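Local coordinates for cystathionine gamma-lyase (Saccharomyces cerevisiae, PDB 1N8P), which acts as a pyridoxal-5'-phosphate-dependent enzyme of the Cys/Met metabolism family and is modelled with pyridoxal-5'-phosphate bound, at residues G314-A319 with V363-V368; T148-K153 with M307-I312. All coordinates share one frame; numbering follows the deposited sequence.

Interaction 1 (G314-A319 with V363-V368); sequences GGAEAA and VFDDLV
Helix 316-325 and the Gly-314-Gly-315 backbone leading to it pack on a type I beta turn, Phe-364 to Leu-367, through Ala-316, Ala-319, Asp-365 and Asp-366. The turn is closed by a backbone hydrogen bond from Leu-367 N to Phe-364 O, 3.2 Å. The two segments come closest at Ala-316 and Asp-366, with CA atoms 4.6 Å apart. Asp-366 points its CB at this backbone, 3.8 Å from Gly-315 CA. With its CG between backbone N and carbonyl carbon (chi1 58°), the carboxylate lies beside Gly-314, but OD2 and Gly-314 O, 3.4 Å apart, are both acceptors and form no bond; OD1 is held instead by a salt bridge to Arg-311. Asp-365 brings OD1 alongside the methyl of Ala-316, CB to OD1 3.4 Å, while its OD2 pairs with Arg-358. Both acids therefore offer mainly van der Waals contact here and find their charge partners elsewhere. One turn further along the helix, Ala-319 CB meets Val-368 CG2 at 3.6 Å, the apolar end of the contact. That pair is helix-on-sheet packing: a helix's first turn set against the five-stranded, mostly antiparallel sheet and the turn leading into strand 367-371.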
ATOM      1  N   GLY A 314      31.162 -30.666  15.548  1.00 69.06           N
ATOM      2  CA  GLY A 314      32.374 -30.079  15.006  1.00 64.44           C
ATOM      3  C   GLY A 314      32.571 -28.694  15.589  1.00 68.51           C
ATOM      4  O   GLY A 314      32.269 -28.459  16.781  1.00 61.16           O
ATOM      5  N   GLY A 315      33.063 -27.778  14.750  1.00 65.08           N
ATOM      6  CA  GLY A 315      33.300 -26.406  15.179  1.00 64.84           C
ATOM      7  C   GLY A 315      33.013 -25.359  14.113  1.00 66.65           C
ATOM      8  O   GLY A 315      32.811 -25.687  12.949  1.00 70.00           O
ATOM      9  N   ALA A 316      32.999 -24.098  14.537  1.00 65.46           N
ATOM     10  CA  ALA A 316      32.744 -22.924  13.698  1.00 62.52           C
ATOM     11  C   ALA A 316      32.558 -23.122  12.198  1.00 63.99           C
ATOM     12  O   ALA A 316      31.695 -22.484  11.597  1.00 66.01           O
ATOM     13  CB  ALA A 316      33.830 -21.894  13.939  1.00 66.99           C
ATOM     14  N   GLU A 317      33.386 -23.953  11.576  1.00 64.31           N
ATOM     15  CA  GLU A 317      33.237 -24.218  10.147  1.00 65.48           C
ATOM     16  C   GLU A 317      31.938 -25.001   9.947  1.00 65.14           C
ATOM     17  O   GLU A 317      31.010 -24.548   9.284  1.00 65.49           O
ATOM     18  CB  GLU A 317      34.383 -25.076   9.629  1.00 68.84           C
ATOM     19  CG  GLU A 317      35.734 -24.658  10.111  1.00 70.00           C
ATOM     20  CD  GLU A 317      36.045 -23.256   9.725  1.00 70.00           C
ATOM     21  OE1 GLU A 317      36.074 -22.980   8.506  1.00 67.93           O
ATOM     22  OE2 GLU A 317      36.255 -22.437  10.643  1.00 70.00           O
ATOM     23  N   ALA A 318      31.890 -26.192  10.526  1.00 57.87           N
ATOM     24  CA  ALA A 318      30.716 -27.020  10.414  1.00 59.37           C
ATOM     25  C   ALA A 318      29.437 -26.184  10.517  1.00 60.05           C
ATOM     26  O   ALA A 318      28.463 -26.454   9.825  1.00 63.37           O
ATOM     27  CB  ALA A 318      30.745 -28.087  11.498  1.00 56.30           C
ATOM     28  N   ALA A 319      29.444 -25.173  11.381  1.00 60.97           N
ATOM     29  CA  ALA A 319      28.279 -24.316  11.581  1.00 62.25           C
ATOM     30  C   ALA A 319      28.126 -23.336  10.437  1.00 65.35           C
ATOM     31  O   ALA A 319      27.081 -23.274   9.794  1.00 70.00           O
ATOM     32  CB  ALA A 319      28.386 -23.561  12.894  1.00 58.68           C
ATOM     33  N   VAL A 363      26.336 -18.482  24.407  1.00 55.53           N
ATOM     34  CA  VAL A 363      26.384 -18.254  22.968  1.00 51.67           C
ATOM     35  C   VAL A 363      27.600 -18.905  22.321  1.00 50.79           C
ATOM     36  O   VAL A 363      28.422 -18.235  21.708  1.00 49.09           O
ATOM     37  CB  VAL A 363      26.362 -16.743  22.658  1.00 48.57           C
ATOM     38  CG1 VAL A 363      26.372 -16.501  21.163  1.00 38.00           C
ATOM     39  CG2 VAL A 363      25.131 -16.119  23.295  1.00 43.62           C
ATOM     40  N   PHE A 364      27.694 -20.221  22.452  1.00 51.80           N
ATOM     41  CA  PHE A 364      28.802 -20.975  21.896  1.00 59.29           C
ATOM     42  C   PHE A 364      29.098 -20.645  20.432  1.00 65.37           C
ATOM     43  O   PHE A 364      28.203 -20.445  19.611  1.00 67.91           O
ATOM     44  CB  PHE A 364      28.536 -22.472  22.050  1.00 63.59           C
ATOM     45  CG  PHE A 364      28.800 -23.006  23.435  1.00 65.47           C
ATOM     46  CD1 PHE A 364      28.106 -24.112  23.909  1.00 67.43           C
ATOM     47  CD2 PHE A 364      29.750 -22.416  24.255  1.00 67.76           C
ATOM     48  CE1 PHE A 364      28.354 -24.615  25.177  1.00 67.56           C
ATOM     49  CE2 PHE A 364      30.003 -22.914  25.518  1.00 65.64           C
ATOM     50  CZ  PHE A 364      29.303 -24.017  25.980  1.00 68.20           C
ATOM     51  N   ASP A 365      30.382 -20.611  20.116  1.00 68.78           N
ATOM     52  CA  ASP A 365      30.860 -20.296  18.777  1.00 67.49           C
ATOM     53  C   ASP A 365      30.480 -21.352  17.752  1.00 66.61           C
ATOM     54  O   ASP A 365      30.449 -21.063  16.560  1.00 66.30           O
ATOM     55  CB  ASP A 365      32.385 -20.164  18.812  1.00 70.00           C
ATOM     56  CG  ASP A 365      32.951 -19.489  17.584  1.00 70.00           C
ATOM     57  OD1 ASP A 365      32.694 -19.975  16.465  1.00 69.05           O
ATOM     58  OD2 ASP A 365      33.666 -18.470  17.757  1.00 70.00           O
ATOM     59  N   ASP A 366      30.221 -22.579  18.200  1.00 63.99           N
ATOM     60  CA  ASP A 366      29.848 -23.642  17.264  1.00 62.90           C
ATOM     61  C   ASP A 366      28.361 -23.961  17.354  1.00 57.95           C
ATOM     62  O   ASP A 366      27.936 -25.075  17.091  1.00 57.04           O
ATOM     63  CB  ASP A 366      30.710 -24.911  17.486  1.00 64.68           C
ATOM     64  CG  ASP A 366      30.605 -25.488  18.913  1.00 66.02           C
ATOM     65  OD1 ASP A 366      30.616 -24.703  19.880  1.00 70.00           O
ATOM     66  OD2 ASP A 366      30.539 -26.729  19.074  1.00 57.51           O
ATOM     67  N   LEU A 367      27.578 -22.945  17.697  1.00 55.26           N
ATOM     68  CA  LEU A 367      26.127 -23.063  17.845  1.00 52.08           C
ATOM     69  C   LEU A 367      25.284 -22.541  16.675  1.00 52.57           C
ATOM     70  O   LEU A 367      25.404 -21.389  16.275  1.00 43.54           O
ATOM     71  CB  LEU A 367      25.695 -22.302  19.079  1.00 51.73           C
ATOM     72  CG  LEU A 367      24.207 -22.306  19.363  1.00 44.89           C
ATOM     73  CD1 LEU A 367      23.889 -23.490  20.278  1.00 42.72           C
ATOM     74  CD2 LEU A 367      23.824 -20.983  20.004  1.00 40.25           C
ATOM     75  N   VAL A 368      24.412 -23.387  16.143  1.00 50.42           N
ATOM     76  CA  VAL A 368      23.532 -22.981  15.056  1.00 51.65           C
ATOM     77  C   VAL A 368      22.111 -22.769  15.603  1.00 50.88           C
ATOM     78  O   VAL A 368      21.543 -23.643  16.276  1.00 50.15           O
ATOM     79  CB  VAL A 368      23.478 -24.046  13.934  1.00 54.84           C
ATOM     80  CG1 VAL A 368      22.351 -23.730  12.969  1.00 47.71           C
ATOM     81  CG2 VAL A 368      24.792 -24.083  13.194  1.00 59.37           C
TER

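Interaction 2 (T148-K153 with M307-I312)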
ATOM      1  N   THR A 148      15.176 -17.250  26.343  1.00 35.26           N
ATOM      2  CA  THR A 148      16.338 -16.487  25.969  1.00 35.72           C
ATOM      3  C   THR A 148      16.803 -16.808  24.567  1.00 32.11           C
ATOM      4  O   THR A 148      16.712 -17.931  24.100  1.00 33.77           O
ATOM      5  CB  THR A 148      17.480 -16.779  26.907  1.00 41.69           C
ATOM      6  OG1 THR A 148      17.781 -18.177  26.848  1.00 35.15           O
ATOM      7  CG2 THR A 148      17.117 -16.396  28.316  1.00 44.98           C
ATOM      8  N   ASN A 149      17.338 -15.801  23.912  1.00 34.03           N
ATOM      9  CA  ASN A 149      17.849 -15.946  22.563  1.00 44.13           C
ATOM     10  C   ASN A 149      19.382 -16.008  22.644  1.00 44.84           C
ATOM     11  O   ASN A 149      20.012 -15.053  23.095  1.00 24.71           O
ATOM     12  CB  ASN A 149      17.365 -14.743  21.759  1.00 46.77           C
ATOM     13  CG  ASN A 149      17.944 -14.677  20.391  1.00 44.85           C
ATOM     14  OD1 ASN A 149      17.851 -15.619  19.607  1.00 51.52           O
ATOM     15  ND2 ASN A 149      18.532 -13.544  20.079  1.00 41.33           N
ATOM     16  N   PRO A 150      20.004 -17.113  22.162  1.00 53.64           N
ATOM     17  CA  PRO A 150      19.489 -18.342  21.534  1.00 52.85           C
ATOM     18  C   PRO A 150      19.598 -19.636  22.353  1.00 54.58           C
ATOM     19  O   PRO A 150      19.275 -20.712  21.858  1.00 54.15           O
ATOM     20  CB  PRO A 150      20.361 -18.443  20.313  1.00 59.65           C
ATOM     21  CG  PRO A 150      21.742 -18.212  20.974  1.00 63.33           C
ATOM     22  CD  PRO A 150      21.466 -17.029  21.944  1.00 60.38           C
ATOM     23  N   THR A 151      20.090 -19.551  23.581  1.00 59.92           N
ATOM     24  CA  THR A 151      20.234 -20.741  24.421  1.00 57.38           C
ATOM     25  C   THR A 151      18.854 -21.368  24.625  1.00 56.43           C
ATOM     26  O   THR A 151      18.708 -22.589  24.718  1.00 60.72           O
ATOM     27  CB  THR A 151      20.875 -20.374  25.784  1.00 58.98           C
ATOM     28  OG1 THR A 151      22.194 -19.871  25.558  1.00 60.28           O
ATOM     29  CG2 THR A 151      20.978 -21.589  26.696  1.00 66.51           C
ATOM     30  N   LEU A 152      17.846 -20.510  24.689  1.00 49.34           N
ATOM     31  CA  LEU A 152      16.475 -20.939  24.853  1.00 45.11           C
ATOM     32  C   LEU A 152      16.130 -21.407  26.259  1.00 44.91           C
ATOM     33  O   LEU A 152      15.436 -22.402  26.428  1.00 45.87           O
ATOM     34  CB  LEU A 152      16.160 -22.022  23.824  1.00 38.38           C
ATOM     35  CG  LEU A 152      16.342 -21.558  22.371  1.00 27.56           C
ATOM     36  CD1 LEU A 152      15.799 -22.588  21.404  1.00 28.37           C
ATOM     37  CD2 LEU A 152      15.621 -20.258  22.178  1.00 17.99           C
ATOM     38  N   LYS A 153      16.594 -20.644  27.250  1.00 46.13           N
ATOM     39  CA  LYS A 153      16.385 -20.904  28.681  1.00 47.85           C
ATOM     40  C   LYS A 153      15.045 -20.359  29.183  1.00 41.83           C
ATOM     41  O   LYS A 153      14.784 -19.180  29.086  1.00 47.91           O
ATOM     42  CB  LYS A 153      17.529 -20.260  29.480  1.00 50.47           C
ATOM     43  CG  LYS A 153      17.439 -20.446  30.989  1.00 59.30           C
ATOM     44  CD  LYS A 153      18.489 -19.646  31.737  1.00 60.32           C
ATOM     45  CE  LYS A 153      19.895 -20.062  31.324  1.00 70.00           C
ATOM     46  NZ  LYS A 153      20.223 -19.677  29.913  1.00 70.00           N
ATOM     47  N   MET A 307      11.821 -21.802  17.479  1.00 37.58           N
ATOM     48  CA  MET A 307      13.265 -21.600  17.528  1.00 40.17           C
ATOM     49  C   MET A 307      13.949 -22.780  18.215  1.00 42.61           C
ATOM     50  O   MET A 307      13.616 -23.147  19.350  1.00 38.55           O
ATOM     51  CB  MET A 307      13.618 -20.333  18.320  1.00 42.54           C
ATOM     52  CG  MET A 307      12.822 -19.079  17.979  1.00 44.54           C
ATOM     53  SD  MET A 307      13.136 -18.389  16.357  1.00 36.85           S
ATOM     54  CE  MET A 307      14.854 -17.809  16.528  1.00 30.02           C
ATOM     55  N   ILE A 308      14.907 -23.372  17.515  1.00 44.47           N
ATOM     56  CA  ILE A 308      15.669 -24.491  18.043  1.00 42.87           C
ATOM     57  C   ILE A 308      17.047 -23.863  18.087  1.00 42.05           C
ATOM     58  O   ILE A 308      17.242 -22.793  17.542  1.00 44.98           O
ATOM     59  CB  ILE A 308      15.585 -25.715  17.070  1.00 39.50           C
ATOM     60  CG1 ILE A 308      14.147 -26.229  17.053  1.00 36.91           C
ATOM     61  CG2 ILE A 308      16.537 -26.847  17.489  1.00 33.43           C
ATOM     62  CD1 ILE A 308      13.851 -27.195  15.960  1.00 37.75           C
ATOM     63  N   SER A 309      17.985 -24.486  18.770  1.00 43.51           N
ATOM     64  CA  SER A 309      19.337 -23.958  18.858  1.00 40.79           C
ATOM     65  C   SER A 309      20.122 -25.226  19.098  1.00 43.66           C
ATOM     66  O   SER A 309      19.679 -26.094  19.853  1.00 37.91           O
ATOM     67  CB  SER A 309      19.425 -23.001  20.038  1.00 46.79           C
ATOM     68  OG  SER A 309      20.716 -22.468  20.205  1.00 50.35           O
ATOM     69  N   PHE A 310      21.254 -25.385  18.430  1.00 42.69           N
ATOM     70  CA  PHE A 310      21.993 -26.616  18.632  1.00 49.94           C
ATOM     71  C   PHE A 310      23.411 -26.404  18.202  1.00 51.67           C
ATOM     72  O   PHE A 310      23.688 -25.425  17.523  1.00 50.11           O
ATOM     73  CB  PHE A 310      21.329 -27.771  17.855  1.00 48.96           C
ATOM     74  CG  PHE A 310      21.632 -27.782  16.391  1.00 53.42           C
ATOM     75  CD1 PHE A 310      22.601 -28.635  15.880  1.00 54.83           C
ATOM     76  CD2 PHE A 310      20.983 -26.915  15.525  1.00 48.28           C
ATOM     77  CE1 PHE A 310      22.914 -28.617  14.542  1.00 50.04           C
ATOM     78  CE2 PHE A 310      21.297 -26.898  14.191  1.00 41.51           C
ATOM     79  CZ  PHE A 310      22.260 -27.745  13.699  1.00 48.59           C
ATOM     80  N   ARG A 311      24.307 -27.292  18.633  1.00 53.44           N
ATOM     81  CA  ARG A 311      25.728 -27.201  18.297  1.00 56.24           C
ATOM     82  C   ARG A 311      26.095 -28.492  17.606  1.00 56.04           C
ATOM     83  O   ARG A 311      25.738 -29.560  18.086  1.00 62.67           O
ATOM     84  CB  ARG A 311      26.567 -26.987  19.574  1.00 55.93           C
ATOM     85  CG  ARG A 311      26.229 -27.931  20.738  1.00 68.40           C
ATOM     86  CD  ARG A 311      26.755 -27.459  22.125  1.00 70.00           C
ATOM     87  NE  ARG A 311      28.204 -27.574  22.280  1.00 67.20           N
ATOM     88  CZ  ARG A 311      29.057 -26.706  21.769  1.00 63.75           C
ATOM     89  NH1 ARG A 311      28.590 -25.674  21.095  1.00 65.57           N
ATOM     90  NH2 ARG A 311      30.359 -26.889  21.892  1.00 60.40           N
ATOM     91  N   ILE A 312      26.794 -28.413  16.479  1.00 57.45           N
ATOM     92  CA  ILE A 312      27.149 -29.634  15.757  1.00 67.64           C
ATOM     93  C   ILE A 312      28.454 -30.322  16.179  1.00 69.90           C
ATOM     94  O   ILE A 312      29.351 -29.682  16.727  1.00 70.00           O
ATOM     95  CB  ILE A 312      27.171 -29.382  14.247  1.00 66.98           C
ATOM     96  CG1 ILE A 312      27.454 -27.916  13.977  1.00 66.02           C
ATOM     97  CG2 ILE A 312      25.843 -29.764  13.630  1.00 63.93           C
ATOM     98  CD1 ILE A 312      27.442 -27.599  12.519  1.00 62.58           C
TER
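Pro-150 and Ser-309 mark the closest approach of the two backbones, CA to CA 6.2 Å, where the irregular loop 148-153 abuts one side of strand 307-312. A cis peptide bond precedes Pro-150, Leu-152 has a positive phi (75°), and the loop curls back, bringing Leu-152 and Lys-153 to Thr-148. Backbone and side-chain bonds at Thr-148 brace the curl, among them a weak one from Leu-152 N to Thr-148 O (2.9 Å), and one from Lys-153 N to Thr-148 OG1 that measures 2.8 Å and is nearly straight (165°). On the strand, Met-307 and Ser-309 send their CB atoms toward the loop, whereas Ile-308 and Phe-310 send theirs away, the alternation expected of an extended chain. Ser-309 has OG anti to its own N (chi1 179°), which carries the hydroxyl to the carbonyl of Pro-150; the resulting OG to O bond, 2.8 Å, is weak. The same OG also has a weak bond with Asn-282 ND2. Leu-152 reaches across with both methyls: CD1 lies over the Met-307 to Ser-309 backbone, 3.9 Å from Ser-309 CB, and CD2 faces Met-307 CB at 4.3 Å. All five touching residues are buried, and the Met-307 side chain is about 7 Å from pyridoxal-5'-phosphate. Asn-149 OD1 accepts a hydrogen bond from Arg-369 NE. Strand 307-312 runs antiparallel between 278-282 and 367-371; Leu-152 touches the former and Pro-150 the latter, while Ile-308 packs on helix 253-271.

From the N terminus, the loop 148-153, which follows strand 139-144 of the seven-stranded sheet, is separated by 153 residues from strand 307-312, which closes interaction 2. One residue later 314-319 begins, and 43 further residues return the chain to 363-368, closing interaction 1. The two closures are thus in series, neither nested nor crossed. They meet through the five-stranded sheet, where 307-312 and 367-371 are antiparallel neighbours: Val-368 N lies 2.6 Å from Phe-310 O, a probable hydrogen bond. Interaction 2 joins the larger sheet's loop to this smaller sheet; interaction 1 lays the start of helix 316-325 against the turn that leads into strand 367-371.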